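Local coordinates for uncharacterized protein (Streptomyces malaysiense, PDB 6ZYL), which hydroxylates the peptide natural product thioholgamide at a beta carbon and is probably an iron- and 2-oxoglutarate-dependent enzyme of the phytanoyl-CoA dioxygenase family, at residues A143-V148 / N231-Y236. Numbering follows the deposited sequence.
Sequences AARVWV and NFAIDY
R145 runs extended over its first two torsions and bends at chi3 (-72°), which turns the guanidinium side-on to D235. With CG anti to its carbonyl carbon (chi1 -73°), D235 brings its carboxylate toward R145. The salt bridge has two bonds. R145 NE meets D235 OD1 at 2.7 Å and almost straight, and R145 NH2 reaches the syn lone pair of D235 OD2 at 2.8 Å. S111 OG also hydrogen-bonds D235 OD2, giving this buried oxygen a second partner. W147 lies on the same face as R145, and the N231 amide stacks over one face of its ring, 9° between planes, with N231 ND2 offset toward the rim and 3.2 Å from W147 CH2. On the other face V146 CG2 touches Y236 CD2 at 3.6 Å, and V148 CG2 packs on I234 CD1. Six backbone hydrogen bonds join the antiparallel strands, in the pairs A144-Y236, V146-I234 and V148-F232. W147 NE1 hydrogen-bonds a tartaric acid, probably from the crystallisation liquor. These are central strands of the major sheet of the double-stranded beta-helix fold: strand 209-212 flanks 143-149, strand 107-117 flanks 229-237, and helix 93-103 packs on V146 and Y236.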
ATOM      1  N   ALA A 143      10.642   6.471  -1.390  1.00 22.09           N
ATOM      2  CA  ALA A 143       9.523   5.549  -1.278  1.00 22.97           C
ATOM      3  C   ALA A 143       8.213   6.320  -1.352  1.00 23.91           C
ATOM      4  O   ALA A 143       8.152   7.515  -1.060  1.00 20.06           O
ATOM      5  CB  ALA A 143       9.585   4.738   0.021  1.00 21.14           C
ATOM      6  N   ALA A 144       7.160   5.604  -1.739  1.00 20.97           N
ATOM      7  CA  ALA A 144       5.818   6.160  -1.809  1.00 21.49           C
ATOM      8  C   ALA A 144       4.827   5.007  -1.806  1.00 21.67           C
ATOM      9  O   ALA A 144       5.104   3.944  -2.369  1.00 20.18           O
ATOM     10  CB  ALA A 144       5.631   7.026  -3.060  1.00 22.09           C
ATOM     11  N   ARG A 145       3.685   5.217  -1.161  1.00 20.89           N
ATOM     12  CA  ARG A 145       2.600   4.247  -1.157  1.00 22.07           C
ATOM     13  C   ARG A 145       1.511   4.725  -2.109  1.00 21.99           C
ATOM     14  O   ARG A 145       1.007   5.845  -1.970  1.00 20.39           O
ATOM     15  CB  ARG A 145       2.033   4.052   0.249  1.00 21.26           C
ATOM     16  CG  ARG A 145       0.816   3.141   0.285  1.00 22.33           C
ATOM     17  CD  ARG A 145       0.477   2.703   1.702  1.00 23.08           C
ATOM     18  NE  ARG A 145       1.446   1.743   2.223  1.00 24.28           N
ATOM     19  CZ  ARG A 145       1.299   1.077   3.362  1.00 24.84           C
ATOM     20  NH1 ARG A 145       0.217   1.264   4.104  1.00 24.44           N
ATOM     21  NH2 ARG A 145       2.231   0.222   3.758  1.00 23.21           N
ATOM     22  N   VAL A 146       1.157   3.880  -3.073  1.00 21.85           N
ATOM     23  CA  VAL A 146       0.074   4.155  -4.011  1.00 22.42           C
ATOM     24  C   VAL A 146      -1.186   3.488  -3.478  1.00 21.81           C
ATOM     25  O   VAL A 146      -1.231   2.263  -3.320  1.00 21.67           O
ATOM     26  CB  VAL A 146       0.414   3.658  -5.425  1.00 21.54           C
ATOM     27  CG1 VAL A 146      -0.761   3.893  -6.365  1.00 24.37           C
ATOM     28  CG2 VAL A 146       1.669   4.352  -5.937  1.00 21.49           C
ATOM     29  N   TRP A 147      -2.205   4.295  -3.205  1.00 21.07           N
ATOM     30  CA  TRP A 147      -3.457   3.873  -2.578  1.00 19.37           C
ATOM     31  C   TRP A 147      -4.527   3.890  -3.664  1.00 21.66           C
ATOM     32  O   TRP A 147      -5.092   4.943  -3.972  1.00 20.44           O
ATOM     33  CB  TRP A 147      -3.782   4.818  -1.428  1.00 22.45           C
ATOM     34  CG  TRP A 147      -4.832   4.390  -0.459  1.00 21.63           C
ATOM     35  CD1 TRP A 147      -4.740   3.399   0.472  1.00 22.34           C
ATOM     36  CD2 TRP A 147      -6.120   4.988  -0.288  1.00 22.30           C
ATOM     37  NE1 TRP A 147      -5.901   3.332   1.205  1.00 22.97           N
ATOM     38  CE2 TRP A 147      -6.765   4.296   0.756  1.00 22.98           C
ATOM     39  CE3 TRP A 147      -6.794   6.036  -0.921  1.00 20.50           C
ATOM     40  CZ2 TRP A 147      -8.053   4.619   1.180  1.00 22.57           C
ATOM     41  CZ3 TRP A 147      -8.074   6.356  -0.498  1.00 18.46           C
ATOM     42  CH2 TRP A 147      -8.689   5.650   0.542  1.00 21.52           C
ATOM     43  N   VAL A 148      -4.792   2.724  -4.244  1.00 22.33           N
ATOM     44  CA  VAL A 148      -5.678   2.610  -5.397  1.00 22.00           C
ATOM     45  C   VAL A 148      -7.102   2.374  -4.915  1.00 22.07           C
ATOM     46  O   VAL A 148      -7.358   1.466  -4.115  1.00 20.92           O
ATOM     47  CB  VAL A 148      -5.225   1.478  -6.333  1.00 20.56           C
ATOM     48  CG1 VAL A 148      -6.155   1.386  -7.538  1.00 22.18           C
ATOM     49  CG2 VAL A 148      -3.787   1.685  -6.774  1.00 21.59           C
ATOM     50  N   ASN A 231      -9.750  -0.640  -1.069  1.00 22.84           N
ATOM     51  CA  ASN A 231      -8.556   0.057  -1.524  1.00 21.99           C
ATOM     52  C   ASN A 231      -7.378  -0.906  -1.544  1.00 21.01           C
ATOM     53  O   ASN A 231      -7.237  -1.755  -0.659  1.00 23.06           O
ATOM     54  CB  ASN A 231      -8.257   1.261  -0.636  1.00 20.83           C
ATOM     55  CG  ASN A 231      -9.316   2.342  -0.758  1.00 21.76           C
ATOM     56  OD1 ASN A 231     -10.360   2.279  -0.108  1.00 23.06           O
ATOM     57  ND2 ASN A 231      -9.059   3.331  -1.607  1.00 22.23           N
ATOM     58  N   PHE A 232      -6.549  -0.771  -2.574  1.00 20.80           N
ATOM     59  CA  PHE A 232      -5.401  -1.636  -2.825  1.00 20.08           C
ATOM     60  C   PHE A 232      -4.159  -0.755  -2.771  1.00 20.39           C
ATOM     61  O   PHE A 232      -3.982   0.127  -3.620  1.00 19.78           O
ATOM     62  CB  PHE A 232      -5.554  -2.337  -4.174  1.00 22.19           C
ATOM     63  CG  PHE A 232      -4.390  -3.196  -4.556  1.00 20.14           C
ATOM     64  CD1 PHE A 232      -4.115  -4.368  -3.870  1.00 21.43           C
ATOM     65  CD2 PHE A 232      -3.579  -2.841  -5.620  1.00 20.87           C
ATOM     66  CE1 PHE A 232      -3.042  -5.161  -4.231  1.00 23.31           C
ATOM     67  CE2 PHE A 232      -2.506  -3.629  -5.986  1.00 23.34           C
ATOM     68  CZ  PHE A 232      -2.238  -4.791  -5.292  1.00 21.30           C
ATOM     69  N   ALA A 233      -3.313  -0.982  -1.770  1.00 19.08           N
ATOM     70  CA  ALA A 233      -2.161  -0.133  -1.499  1.00 20.68           C
ATOM     71  C   ALA A 233      -0.880  -0.820  -1.949  1.00 20.11           C
ATOM     72  O   ALA A 233      -0.687  -2.016  -1.718  1.00 19.93           O
ATOM     73  CB  ALA A 233      -2.073   0.205  -0.010  1.00 20.49           C
ATOM     74  N   ILE A 234       0.002  -0.047  -2.579  1.00 21.24           N
ATOM     75  CA  ILE A 234       1.230  -0.565  -3.166  1.00 19.63           C
ATOM     76  C   ILE A 234       2.387   0.283  -2.664  1.00 20.89           C
ATOM     77  O   ILE A 234       2.392   1.504  -2.856  1.00 22.25           O
ATOM     78  CB  ILE A 234       1.197  -0.543  -4.703  1.00 20.84           C
ATOM     79  CG1 ILE A 234      -0.146  -1.041  -5.233  1.00 20.95           C
ATOM     80  CG2 ILE A 234       2.333  -1.382  -5.272  1.00 20.90           C
ATOM     81  CD1 ILE A 234      -0.406  -0.641  -6.681  1.00 20.02           C
ATOM     82  N   ASP A 235       3.365  -0.358  -2.036  1.00 21.31           N
ATOM     83  CA  ASP A 235       4.573   0.325  -1.592  1.00 20.62           C
ATOM     84  C   ASP A 235       5.635   0.226  -2.679  1.00 22.49           C
ATOM     85  O   ASP A 235       6.092  -0.873  -3.011  1.00 21.16           O
ATOM     86  CB  ASP A 235       5.089  -0.275  -0.288  1.00 21.61           C
ATOM     87  CG  ASP A 235       4.232   0.099   0.898  1.00 21.64           C
ATOM     88  OD1 ASP A 235       3.797   1.268   0.964  1.00 21.79           O
ATOM     89  OD2 ASP A 235       3.983  -0.774   1.755  1.00 21.53           O
ATOM     90  N   TYR A 236       6.008   1.370  -3.244  1.00 19.57           N
ATOM     91  CA  TYR A 236       7.075   1.454  -4.228  1.00 18.86           C
ATOM     92  C   TYR A 236       8.321   2.032  -3.572  1.00 21.42           C
ATOM     93  O   TYR A 236       8.238   2.975  -2.779  1.00 20.58           O
ATOM     94  CB  TYR A 236       6.658   2.318  -5.421  1.00 19.93           C
ATOM     95  CG  TYR A 236       5.620   1.666  -6.309  1.00 19.00           C
ATOM     96  CD1 TYR A 236       5.994   0.806  -7.332  1.00 19.51           C
ATOM     97  CD2 TYR A 236       4.265   1.909  -6.119  1.00 19.69           C
ATOM     98  CE1 TYR A 236       5.045   0.204  -8.146  1.00 18.73           C
ATOM     99  CE2 TYR A 236       3.310   1.314  -6.925  1.00 19.17           C
ATOM    100  CZ  TYR A 236       3.707   0.463  -7.938  1.00 18.60           C
ATOM    101  OH  TYR A 236       2.760  -0.130  -8.741  1.00 22.55           O
TER